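Local coordinates for protein mannitol dehydrogenase (Helicobacter pylori, PDB 3TWO) that probably catalyses the NADP(H)-dependent interconversion of cinnamyl alcohols and cinnamaldehydes, as a zinc-containing member of the medium-chain alcohol dehydrogenase family, at residues B[37-42]-B[130-135]; B[178-183]-B[235-240]; B[315-320]-B[338-343]. All blocks are in the same frame, centred on the assembly; numbering follows the deposited sequence.

Contact 1: residues B[37-42]-B[130-135]; sequences LYAGIC and GGYSNN. With ZN (zinc ion), chain G; NDP (NADPH dihydro-nicotinamide-adenine-dinucleotide phosphate), chain F.
Ala-39 and Gly-131 bring the two backbones nearest, with 5.9 Å between their CA atoms, where the end of strand 31-40 meets an irregular loop. No hydrogen bond joins the segments. Both lie in the GroES-like domain of the zinc-dependent alcohol dehydrogenase fold. The CB of Ala-39 sits 3.4 Å from the carbonyl O of Gly-131. Tyr-132 is the centre of an inverse gamma turn, and its side chain makes the largest share of the contact. Gly-40 O lies in the ring plane at the edge, 3.9 Å from Tyr-132 CE1. Ile-41 crosses the tyrosine at about a right angle. The CG1 of Ile-41 is 4.0 Å from Tyr-132 CE1, and its CG2 is 3.6 Å from Tyr-132 OH. That hydroxyl is buried, but it is hydrogen-bonded to the hydroxyl of Tyr-327 on helix 323-331. Just past Ile-41 comes a zinc site, probably the catalytic one as in related alcohol dehydrogenases, which His-64 and Cys-160 complete. Cys-42 is also the N-cap of helix 43-49. With SG anti to the backbone N (chi1 171°), Cys-42 points its sulfur to the zinc, 2.5 Å away. Cys-42 SG also lies 3.6 Å from NDP C6N, in the nicotinamide of NADPH.

Contact 2: residues B[178-183]-B[235-240]; sequences TKVGVA and LDFIIS
Asp-236 reaches across to the start of strand 179-183, at the corner where its own chain turns into strand 237-240. Its CB lies 3.8 Å from CG2 of Thr-178 and also packs against the carbonyl O of Lys-179. Next along, CG stands beside the Lys-179 amide. At the tip, OD2 accepts that N-H at 2.7 Å through its anti lone pair. The bond is fairly straight, 159° at the hydrogen. With CG beside its own backbone N (chi1 -62°), the carboxylate turns back to this amide. In return, Lys-179 O accepts two amides, from Asp-236 N at 2.8 Å and from Phe-237 N at 3.0 Å. Beyond this corner the strands run parallel as the two central neighbours of the Rossmann sheet. Gly-181 bonds through both N and O, to Phe-237 O and Ile-239 N. Leu-235 CD1 comes within 3.8 Å of the glycine CA. On the side facing helix 187-198, Val-180 lies beside Phe-237 and Val-182 beside Ile-239, each pair pointing the same way. The ammonium of Lys-179 goes instead to Glu-233. The Asp-236 carboxylate thus works as a backbone acceptor, tying down the first amide of strand 179-183.

Contact 3: residues B[315-320]-B[338-343]; sequences IDLILG and RYVIDM. With NDP (NADPH dihydro-nicotinamide-adenine-dinucleotide phosphate), chain F.
Ile-315 to Ile-318 pair in parallel with Arg-338 to Ile-341, as the two strands of a beta-alpha-beta crossover whose helix is 323-331. The axes of strands 315-318 and 338-342 make an angle of 33°, so the pair is twisted. Four backbone hydrogen bonds alternate across it, from Asp-316 N to Arg-338 O, Val-340 N to Asp-316 O, Ile-318 N to Val-340 O and Asp-342 N to Ile-318 O. The Val-340 amide lies 39° out of the carbonyl plane of Asp-316.

Apolar contacts cover both faces. On one, Val-340 sits between its neighbours, with CG2 3.8 Å from Ile-315 CG2 and CG1 4.1 Å from Leu-317 CD2. On the helix side, Ile-318 crosses Tyr-339 obliquely, its CG2 3.8 Å from Tyr-339 CD2. The CG2 methyl of Ile-341 packs on the backbone at Gly-320.

Polar side chains look outward from the pair. The Tyr-339 hydroxyl bonds to Asn-329 of helix 323-331. Arg-338 bends at chi2 (-81°), which carries its guanidinium away from strand 315-318 to NADPH. Glu-65 holds its NE in a salt bridge. The NADPH phosphate oxygen O2N meets the guanidinium edge, 2.8 Å from Arg-338 NH1 and, in a weak bond, 3.2 Å from NH2.

Overall arrangement
Contacts 1 and 3 adjoin in one mixed sheet, their centres 9 Å apart. Strands 31-40 and 338-342 are antiparallel neighbours there, and Ala-39 O lies 2.7 Å from Ile-341 N in a probable hydrogen bond. Contact 2 belongs to the separate parallel sheet of the Rossmann fold. Its centre is 31 Å from that of contact 1 and 29 Å from that of contact 3, and it touches neither. One NADPH spans all three: contact 1 lies at the nicotinamide, contact 3 at a phosphate, and the side chain of Ala-183 in contact 2 about 6 Å from the adenine end. Strand 179-183 leads into the glycine-rich turn, where Gly-187 and Leu-188 donate their amides to the cofactor.

Contact 1: residues B[37-42]-B[130-135]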
loop_
_atom_site.group_PDB
_atom_site.type_symbol
_atom_site.label_atom_id
_atom_site.label_comp_id
_atom_site.label_asym_id
_atom_site.label_seq_id
_atom_site.Cartn_x
_atom_site.Cartn_y
_atom_site.Cartn_z
ATOM N N LEU B 37 -34.525 3.316 -17.441
ATOM C CA LEU B 37 -34.612 2.607 -18.736
ATOM C C LEU B 37 -33.684 1.381 -18.713
ATOM O O LEU B 37 -34.088 0.262 -19.098
ATOM C CB LEU B 37 -34.312 3.558 -19.936
ATOM C CG LEU B 37 -35.214 4.799 -20.236
ATOM C CD1 LEU B 37 -35.114 5.171 -21.715
ATOM C CD2 LEU B 37 -36.618 4.558 -19.976
ATOM N N TYR B 38 -32.463 1.560 -18.230
ATOM C CA TYR B 38 -31.484 0.467 -18.161
ATOM C C TYR B 38 -30.795 0.403 -16.808
ATOM O O TYR B 38 -30.492 1.458 -16.208
ATOM C CB TYR B 38 -30.443 0.584 -19.271
ATOM C CG TYR B 38 -31.115 0.549 -20.655
ATOM C CD1 TYR B 38 -31.451 1.751 -21.328
ATOM C CD2 TYR B 38 -31.483 -0.681 -21.246
ATOM C CE1 TYR B 38 -32.114 1.743 -22.611
ATOM C CE2 TYR B 38 -32.144 -0.720 -22.521
ATOM C CZ TYR B 38 -32.459 0.513 -23.169
ATOM O OH TYR B 38 -33.064 0.494 -24.378
ATOM N N ALA B 39 -30.604 -0.843 -16.313
ATOM C CA ALA B 39 -29.963 -1.061 -15.030
ATOM C C ALA B 39 -28.876 -2.109 -15.209
ATOM O O ALA B 39 -29.178 -3.275 -15.509
ATOM C CB ALA B 39 -30.956 -1.485 -13.979
ATOM N N GLY B 40 -27.614 -1.655 -15.114
ATOM C CA GLY B 40 -26.440 -2.555 -15.052
ATOM C C GLY B 40 -26.422 -3.398 -13.793
ATOM O O GLY B 40 -26.867 -2.954 -12.699
ATOM N N ILE B 41 -25.928 -4.636 -13.940
ATOM C CA ILE B 41 -25.694 -5.493 -12.791
ATOM C C ILE B 41 -24.200 -5.468 -12.504
ATOM O O ILE B 41 -23.418 -5.828 -13.359
ATOM C CB ILE B 41 -26.108 -6.937 -13.104
ATOM C CG1 ILE B 41 -27.622 -7.023 -13.346
ATOM C CG2 ILE B 41 -25.572 -7.935 -12.021
ATOM C CD1 ILE B 41 -28.039 -8.413 -13.718
ATOM N N CYS B 42 -23.818 -5.039 -11.300
ATOM C CA CYS B 42 -22.435 -5.009 -10.914
ATOM C C CYS B 42 -22.231 -6.220 -9.946
ATOM O O CYS B 42 -23.161 -6.602 -9.257
ATOM C CB CYS B 42 -22.229 -3.684 -10.166
ATOM S SG CYS B 42 -20.601 -3.552 -9.375
ATOM N N GLY B 130 -32.396 0.335 -4.765
ATOM C CA GLY B 130 -31.542 0.576 -5.920
ATOM C C GLY B 130 -32.211 0.635 -7.280
ATOM O O GLY B 130 -33.436 0.939 -7.411
ATOM N N GLY B 131 -31.407 0.281 -8.283
ATOM C CA GLY B 131 -31.735 0.498 -9.659
ATOM C C GLY B 131 -32.467 -0.623 -10.356
ATOM O O GLY B 131 -32.921 -0.407 -11.489
ATOM N N TYR B 132 -32.638 -1.810 -9.713
ATOM C CA TYR B 132 -33.487 -2.870 -10.347
ATOM C C TYR B 132 -34.973 -2.536 -10.190
ATOM O O TYR B 132 -35.715 -3.293 -9.598
ATOM C CB TYR B 132 -33.274 -4.304 -9.770
ATOM C CG TYR B 132 -31.888 -4.894 -9.779
ATOM C CD1 TYR B 132 -30.819 -4.307 -10.509
ATOM C CD2 TYR B 132 -31.639 -6.054 -9.075
ATOM C CE1 TYR B 132 -29.508 -4.884 -10.486
ATOM C CE2 TYR B 132 -30.313 -6.675 -9.094
ATOM C CZ TYR B 132 -29.274 -6.070 -9.772
ATOM O OH TYR B 132 -27.995 -6.635 -9.706
ATOM N N SER B 133 -35.397 -1.377 -10.667
ATOM C CA SER B 133 -36.737 -0.873 -10.363
ATOM C C SER B 133 -37.122 0.108 -11.464
ATOM O O SER B 133 -36.267 0.470 -12.298
ATOM C CB SER B 133 -36.727 -0.166 -9.002
ATOM O OG SER B 133 -35.941 1.024 -9.012
ATOM N N ASN B 134 -38.369 0.596 -11.442
ATOM C CA ASN B 134 -38.865 1.383 -12.562
ATOM C C ASN B 134 -38.582 2.870 -12.424
ATOM O O ASN B 134 -38.726 3.613 -13.389
ATOM C CB ASN B 134 -40.374 1.124 -12.829
ATOM C CG ASN B 134 -41.282 1.538 -11.657
ATOM O OD1 ASN B 134 -42.500 1.758 -11.831
ATOM N ND2 ASN B 134 -40.729 1.618 -10.481
ATOM N N ASN B 135 -38.209 3.315 -11.220
ATOM C CA ASN B 135 -37.930 4.727 -11.040
ATOM C C ASN B 135 -37.054 4.917 -9.819
ATOM O O ASN B 135 -36.851 3.960 -9.062
ATOM C CB ASN B 135 -39.261 5.545 -10.929
ATOM C CG ASN B 135 -40.078 5.188 -9.700
ATOM O OD1 ASN B 135 -39.534 4.946 -8.617
ATOM N ND2 ASN B 135 -41.416 5.197 -9.843
HETATM ZN ZN ZN G . -20.645 -1.242 -8.419
HETATM P PA NDP F . -17.662 -9.393 -12.526
HETATM O O1A NDP F . -17.745 -10.804 -12.119
HETATM O O2A NDP F . -17.876 -8.833 -13.982
HETATM O O5B NDP F . -16.115 -9.608 -12.991
HETATM C C5B NDP F . -15.094 -10.336 -12.121
HETATM C C4B NDP F . -14.046 -10.944 -13.046
HETATM O O4B NDP F . -12.826 -11.477 -12.381
HETATM C C3B NDP F . -14.692 -12.106 -13.833
HETATM O O3B NDP F . -14.321 -11.939 -15.254
HETATM C C2B NDP F . -14.003 -13.353 -13.217
HETATM O O2B NDP F . -13.931 -14.336 -14.267
HETATM C C1B NDP F . -12.573 -12.833 -12.943
HETATM N N9A NDP F . -11.918 -13.488 -11.787
HETATM C C8A NDP F . -12.555 -13.968 -10.695
HETATM N N7A NDP F . -11.621 -14.418 -9.873
HETATM C C5A NDP F . -10.425 -14.227 -10.425
HETATM C C6A NDP F . -9.132 -14.499 -10.018
HETATM N N6A NDP F . -8.826 -15.104 -8.819
HETATM N N1A NDP F . -8.163 -14.170 -10.864
HETATM C C2A NDP F . -8.374 -13.578 -12.020
HETATM N N3A NDP F . -9.588 -13.294 -12.425
HETATM C C4A NDP F . -10.625 -13.631 -11.638
HETATM O O3 NDP F . -17.198 -8.345 -11.440
HETATM P PN NDP F . -17.247 -6.824 -11.564
HETATM O O1N NDP F . -16.294 -6.314 -12.576
HETATM O O2N NDP F . -18.667 -6.198 -11.594
HETATM O O5D NDP F . -16.727 -6.418 -10.134
HETATM C C5D NDP F . -15.441 -7.045 -9.656
HETATM C C4D NDP F . -15.200 -6.708 -8.125
HETATM O O4D NDP F . -15.116 -5.270 -8.130
HETATM C C3D NDP F . -16.346 -7.095 -7.150
HETATM O O3D NDP F . -15.751 -7.577 -5.914
HETATM C C2D NDP F . -17.085 -5.746 -6.999
HETATM O O2D NDP F . -17.711 -5.674 -5.765
HETATM C C1D NDP F . -15.883 -4.773 -7.002
HETATM N N1N NDP F . -16.249 -3.332 -7.216
HETATM C C2N NDP F . -15.580 -2.358 -6.442
HETATM C C3N NDP F . -15.873 -1.013 -6.596
HETATM C C7N NDP F . -15.067 0.015 -5.805
HETATM O O7N NDP F . -13.944 -0.268 -5.357
HETATM N N7N NDP F . -15.534 1.257 -5.875
HETATM C C4N NDP F . -16.881 -0.622 -7.509
HETATM C C5N NDP F . -17.538 -1.588 -8.326
HETATM C C6N NDP F . -17.244 -2.928 -8.180
HETATM P P2B NDP F . -14.227 -15.855 -14.045
HETATM O O1X NDP F . -15.272 -16.232 -15.252
HETATM O O2X NDP F . -12.970 -16.608 -13.987
HETATM O O3X NDP F . -15.063 -15.986 -12.700
#

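Contact 2: residues B[178-183]-B[235-240]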
loop_
_atom_site.group_PDB
_atom_site.type_symbol
_atom_site.label_atom_id
_atom_site.label_comp_id
_atom_site.label_asym_id
_atom_site.label_seq_id
_atom_site.Cartn_x
_atom_site.Cartn_y
_atom_site.Cartn_z
ATOM N N THR B 178 2.911 3.461 -20.652
ATOM C CA THR B 178 2.746 2.876 -19.310
ATOM C C THR B 178 2.455 1.416 -19.506
ATOM O O THR B 178 1.573 1.086 -20.328
ATOM C CB THR B 178 1.599 3.511 -18.574
ATOM O OG1 THR B 178 1.837 4.921 -18.516
ATOM C CG2 THR B 178 1.475 2.938 -17.140
ATOM N N LYS B 179 3.212 0.525 -18.842
ATOM C CA LYS B 179 2.753 -0.862 -18.786
ATOM C C LYS B 179 1.674 -1.161 -17.692
ATOM O O LYS B 179 1.942 -1.106 -16.479
ATOM C CB LYS B 179 3.921 -1.827 -18.687
ATOM C CG LYS B 179 4.938 -1.615 -19.841
ATOM C CD LYS B 179 6.048 -2.703 -19.767
ATOM C CE LYS B 179 6.928 -2.652 -21.044
ATOM N NZ LYS B 179 7.966 -3.689 -20.850
ATOM N N VAL B 180 0.470 -1.517 -18.152
ATOM C CA VAL B 180 -0.706 -1.653 -17.285
ATOM C C VAL B 180 -1.175 -3.126 -17.241
ATOM O O VAL B 180 -1.394 -3.767 -18.287
ATOM C CB VAL B 180 -1.852 -0.776 -17.879
ATOM C CG1 VAL B 180 -3.248 -1.207 -17.411
ATOM C CG2 VAL B 180 -1.590 0.662 -17.609
ATOM N N GLY B 181 -1.308 -3.690 -16.040
ATOM C CA GLY B 181 -1.987 -4.997 -15.891
ATOM C C GLY B 181 -3.426 -4.800 -15.377
ATOM O O GLY B 181 -3.699 -3.930 -14.534
ATOM N N VAL B 182 -4.337 -5.641 -15.861
ATOM C CA VAL B 182 -5.705 -5.653 -15.400
ATOM C C VAL B 182 -5.997 -7.070 -14.880
ATOM O O VAL B 182 -5.971 -8.039 -15.632
ATOM C CB VAL B 182 -6.741 -5.244 -16.488
ATOM C CG1 VAL B 182 -8.164 -5.256 -15.882
ATOM C CG2 VAL B 182 -6.434 -3.860 -17.042
ATOM N N ALA B 183 -6.246 -7.183 -13.581
ATOM C CA ALA B 183 -6.530 -8.492 -13.012
ATOM C C ALA B 183 -8.073 -8.669 -12.868
ATOM O O ALA B 183 -8.752 -7.870 -12.176
ATOM C CB ALA B 183 -5.799 -8.622 -11.662
ATOM N N LEU B 235 5.571 -4.502 -14.543
ATOM C CA LEU B 235 4.542 -3.576 -14.970
ATOM C C LEU B 235 4.633 -2.294 -14.163
ATOM O O LEU B 235 5.119 -2.324 -13.062
ATOM C CB LEU B 235 3.132 -4.209 -14.826
ATOM C CG LEU B 235 3.040 -5.609 -15.493
ATOM C CD1 LEU B 235 1.607 -6.184 -15.488
ATOM C CD2 LEU B 235 3.491 -5.516 -16.918
ATOM N N ASP B 236 4.142 -1.192 -14.717
ATOM C CA ASP B 236 4.171 0.089 -14.025
ATOM C C ASP B 236 2.926 0.292 -13.166
ATOM O O ASP B 236 2.943 1.026 -12.197
ATOM C CB ASP B 236 4.198 1.214 -15.050
ATOM C CG ASP B 236 5.427 1.175 -15.922
ATOM O OD1 ASP B 236 6.555 1.265 -15.398
ATOM O OD2 ASP B 236 5.252 1.063 -17.131
ATOM N N PHE B 237 1.835 -0.327 -13.586
ATOM C CA PHE B 237 0.579 -0.109 -12.972
ATOM C C PHE B 237 -0.281 -1.359 -13.142
ATOM O O PHE B 237 -0.328 -1.960 -14.227
ATOM C CB PHE B 237 -0.100 1.145 -13.568
ATOM C CG PHE B 237 -1.535 1.310 -13.147
ATOM C CD1 PHE B 237 -1.875 2.204 -12.142
ATOM C CD2 PHE B 237 -2.554 0.542 -13.754
ATOM C CE1 PHE B 237 -3.277 2.373 -11.716
ATOM C CE2 PHE B 237 -3.919 0.677 -13.360
ATOM C CZ PHE B 237 -4.266 1.612 -12.319
ATOM N N ILE B 238 -0.924 -1.779 -12.059
ATOM C CA ILE B 238 -1.850 -2.908 -12.076
ATOM C C ILE B 238 -3.139 -2.494 -11.359
ATOM O O ILE B 238 -3.082 -1.948 -10.230
ATOM C CB ILE B 238 -1.266 -4.143 -11.365
ATOM C CG1 ILE B 238 -0.019 -4.692 -12.116
ATOM C CG2 ILE B 238 -2.309 -5.269 -11.239
ATOM C CD1 ILE B 238 0.735 -5.793 -11.337
ATOM N N ILE B 239 -4.298 -2.752 -11.991
ATOM C CA ILE B 239 -5.576 -2.569 -11.276
ATOM C C ILE B 239 -6.180 -3.943 -11.071
ATOM O O ILE B 239 -6.302 -4.713 -12.035
ATOM C CB ILE B 239 -6.553 -1.614 -12.043
ATOM C CG1 ILE B 239 -7.905 -1.500 -11.343
ATOM C CG2 ILE B 239 -6.701 -2.049 -13.555
ATOM C CD1 ILE B 239 -8.778 -0.434 -11.930
ATOM N N SER B 240 -6.468 -4.284 -9.822
ATOM C CA SER B 240 -7.047 -5.574 -9.500
ATOM C C SER B 240 -8.560 -5.445 -9.240
ATOM O O SER B 240 -8.984 -4.785 -8.292
ATOM C CB SER B 240 -6.400 -6.190 -8.275
ATOM O OG SER B 240 -6.989 -7.449 -8.038
#

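Contact 3: residues B[315-320]-B[338-343]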
loop_
_atom_site.group_PDB
_atom_site.type_symbol
_atom_site.label_atom_id
_atom_site.label_comp_id
_atom_site.label_asym_id
_atom_site.label_seq_id
_atom_site.Cartn_x
_atom_site.Cartn_y
_atom_site.Cartn_z
ATOM N N ILE B 315 -21.938 -5.252 -23.352
ATOM C CA ILE B 315 -23.098 -5.590 -22.525
ATOM C C ILE B 315 -23.915 -6.651 -23.196
ATOM O O ILE B 315 -23.860 -6.811 -24.427
ATOM C CB ILE B 315 -24.008 -4.371 -22.221
ATOM C CG1 ILE B 315 -24.628 -3.850 -23.530
ATOM C CG2 ILE B 315 -23.175 -3.234 -21.641
ATOM C CD1 ILE B 315 -26.081 -3.856 -23.500
ATOM N N ASP B 316 -24.659 -7.372 -22.358
ATOM C CA ASP B 316 -25.673 -8.297 -22.789
ATOM C C ASP B 316 -26.995 -7.906 -22.117
ATOM O O ASP B 316 -27.083 -7.938 -20.902
ATOM C CB ASP B 316 -25.274 -9.720 -22.355
ATOM C CG ASP B 316 -24.113 -10.287 -23.183
ATOM O OD1 ASP B 316 -23.025 -10.600 -22.601
ATOM O OD2 ASP B 316 -24.251 -10.409 -24.441
ATOM N N LEU B 317 -27.998 -7.600 -22.927
ATOM C CA LEU B 317 -29.314 -7.169 -22.481
ATOM C C LEU B 317 -30.168 -8.318 -22.004
ATOM O O LEU B 317 -30.403 -9.237 -22.740
ATOM C CB LEU B 317 -30.121 -6.582 -23.654
ATOM C CG LEU B 317 -29.923 -5.119 -23.969
ATOM C CD1 LEU B 317 -30.892 -4.708 -25.148
ATOM C CD2 LEU B 317 -30.172 -4.292 -22.710
ATOM N N ILE B 318 -30.682 -8.205 -20.803
ATOM C CA ILE B 318 -31.578 -9.195 -20.238
ATOM C C ILE B 318 -32.810 -8.522 -19.624
ATOM O O ILE B 318 -32.961 -7.254 -19.694
ATOM C CB ILE B 318 -30.838 -10.051 -19.200
ATOM C CG1 ILE B 318 -30.333 -9.232 -18.009
ATOM C CG2 ILE B 318 -29.670 -10.872 -19.880
ATOM C CD1 ILE B 318 -29.802 -10.177 -16.846
ATOM N N LEU B 319 -33.692 -9.344 -19.038
ATOM C CA LEU B 319 -34.878 -8.838 -18.341
ATOM C C LEU B 319 -34.754 -9.081 -16.834
ATOM O O LEU B 319 -33.902 -9.881 -16.401
ATOM C CB LEU B 319 -36.199 -9.421 -18.927
ATOM C CG LEU B 319 -36.478 -9.141 -20.426
ATOM C CD1 LEU B 319 -37.812 -9.826 -21.031
ATOM C CD2 LEU B 319 -36.539 -7.625 -20.613
ATOM N N GLY B 320 -35.588 -8.387 -16.042
ATOM C CA GLY B 320 -35.540 -8.498 -14.573
ATOM C C GLY B 320 -35.698 -9.934 -14.110
ATOM O O GLY B 320 -35.063 -10.370 -13.145
ATOM N N ARG B 338 -20.635 -7.175 -19.023
ATOM C CA ARG B 338 -21.747 -6.652 -18.215
ATOM C C ARG B 338 -23.064 -7.212 -18.700
ATOM O O ARG B 338 -23.286 -7.290 -19.935
ATOM C CB ARG B 338 -21.776 -5.098 -18.213
ATOM C CG ARG B 338 -21.009 -4.482 -17.025
ATOM C CD ARG B 338 -21.900 -4.496 -15.772
ATOM N NE ARG B 338 -21.338 -3.780 -14.635
ATOM C CZ ARG B 338 -20.469 -4.291 -13.762
ATOM N NH1 ARG B 338 -19.959 -5.507 -13.953
ATOM N NH2 ARG B 338 -20.055 -3.542 -12.747
ATOM N N TYR B 339 -23.936 -7.573 -17.749
ATOM C CA TYR B 339 -25.396 -7.745 -18.014
ATOM C C TYR B 339 -26.116 -6.424 -17.759
ATOM O O TYR B 339 -25.766 -5.669 -16.801
ATOM C CB TYR B 339 -26.038 -8.819 -17.119
ATOM C CG TYR B 339 -25.580 -10.238 -17.434
ATOM C CD1 TYR B 339 -24.622 -10.884 -16.621
ATOM C CD2 TYR B 339 -26.067 -10.918 -18.554
ATOM C CE1 TYR B 339 -24.206 -12.192 -16.910
ATOM C CE2 TYR B 339 -25.651 -12.211 -18.863
ATOM C CZ TYR B 339 -24.739 -12.836 -18.041
ATOM O OH TYR B 339 -24.326 -14.094 -18.357
ATOM N N VAL B 340 -27.092 -6.116 -18.624
ATOM C CA VAL B 340 -27.876 -4.917 -18.420
ATOM C C VAL B 340 -29.369 -5.242 -18.533
ATOM O O VAL B 340 -29.797 -5.910 -19.504
ATOM C CB VAL B 340 -27.519 -3.822 -19.390
ATOM C CG1 VAL B 340 -28.541 -2.707 -19.241
ATOM C CG2 VAL B 340 -26.080 -3.302 -19.149
ATOM N N ILE B 341 -30.148 -4.790 -17.544
ATOM C CA ILE B 341 -31.589 -5.089 -17.529
ATOM C C ILE B 341 -32.353 -4.045 -18.312
ATOM O O ILE B 341 -32.199 -2.850 -18.101
ATOM C CB ILE B 341 -32.184 -5.169 -16.110
ATOM C CG1 ILE B 341 -31.432 -6.209 -15.236
ATOM C CG2 ILE B 341 -33.698 -5.492 -16.199
ATOM C CD1 ILE B 341 -31.684 -6.042 -13.757
ATOM N N ASP B 342 -33.179 -4.506 -19.228
ATOM C CA ASP B 342 -33.996 -3.582 -19.977
ATOM C C ASP B 342 -35.283 -3.398 -19.157
ATOM O O ASP B 342 -36.176 -4.262 -19.135
ATOM C CB ASP B 342 -34.167 -4.115 -21.416
ATOM C CG ASP B 342 -35.224 -3.381 -22.199
ATOM O OD1 ASP B 342 -36.024 -2.631 -21.624
ATOM O OD2 ASP B 342 -35.260 -3.616 -23.402
ATOM N N MET B 343 -35.303 -2.301 -18.400
ATOM C CA MET B 343 -36.310 -2.105 -17.394
ATOM C C MET B 343 -37.715 -1.855 -17.953
ATOM O O MET B 343 -38.701 -2.397 -17.416
ATOM C CB MET B 343 -35.924 -1.010 -16.395
ATOM C CG MET B 343 -36.676 -1.132 -15.101
ATOM S SD MET B 343 -36.146 -2.608 -14.173
ATOM C CE MET B 343 -34.419 -2.623 -14.498
HETATM P PA NDP F . -17.662 -9.393 -12.526
HETATM O O1A NDP F . -17.745 -10.804 -12.119
HETATM O O2A NDP F . -17.876 -8.833 -13.982
HETATM O O5B NDP F . -16.115 -9.608 -12.991
HETATM C C5B NDP F . -15.094 -10.336 -12.121
HETATM C C4B NDP F . -14.046 -10.944 -13.046
HETATM O O4B NDP F . -12.826 -11.477 -12.381
HETATM C C3B NDP F . -14.692 -12.106 -13.833
HETATM O O3B NDP F . -14.321 -11.939 -15.254
HETATM C C2B NDP F . -14.003 -13.353 -13.217
HETATM O O2B NDP F . -13.931 -14.336 -14.267
HETATM C C1B NDP F . -12.573 -12.833 -12.943
HETATM N N9A NDP F . -11.918 -13.488 -11.787
HETATM C C8A NDP F . -12.555 -13.968 -10.695
HETATM N N7A NDP F . -11.621 -14.418 -9.873
HETATM C C5A NDP F . -10.425 -14.227 -10.425
HETATM C C6A NDP F . -9.132 -14.499 -10.018
HETATM N N6A NDP F . -8.826 -15.104 -8.819
HETATM N N1A NDP F . -8.163 -14.170 -10.864
HETATM C C2A NDP F . -8.374 -13.578 -12.020
HETATM N N3A NDP F . -9.588 -13.294 -12.425
HETATM C C4A NDP F . -10.625 -13.631 -11.638
HETATM O O3 NDP F . -17.198 -8.345 -11.440
HETATM P PN NDP F . -17.247 -6.824 -11.564
HETATM O O1N NDP F . -16.294 -6.314 -12.576
HETATM O O2N NDP F . -18.667 -6.198 -11.594
HETATM O O5D NDP F . -16.727 -6.418 -10.134
HETATM C C5D NDP F . -15.441 -7.045 -9.656
HETATM C C4D NDP F . -15.200 -6.708 -8.125
HETATM O O4D NDP F . -15.116 -5.270 -8.130
HETATM C C3D NDP F . -16.346 -7.095 -7.150
HETATM O O3D NDP F . -15.751 -7.577 -5.914
HETATM C C2D NDP F . -17.085 -5.746 -6.999
HETATM O O2D NDP F . -17.711 -5.674 -5.765
HETATM C C1D NDP F . -15.883 -4.773 -7.002
HETATM N N1N NDP F . -16.249 -3.332 -7.216
HETATM C C2N NDP F . -15.580 -2.358 -6.442
HETATM C C3N NDP F . -15.873 -1.013 -6.596
HETATM C C7N NDP F . -15.067 0.015 -5.805
HETATM O O7N NDP F . -13.944 -0.268 -5.357
HETATM N N7N NDP F . -15.534 1.257 -5.875
HETATM C C4N NDP F . -16.881 -0.622 -7.509
HETATM C C5N NDP F . -17.538 -1.588 -8.326
HETATM C C6N NDP F . -17.244 -2.928 -8.180
HETATM P P2B NDP F . -14.227 -15.855 -14.045
HETATM O O1X NDP F . -15.272 -16.232 -15.252
HETATM O O2X NDP F . -12.970 -16.608 -13.987
HETATM O O3X NDP F . -15.063 -15.986 -12.700
#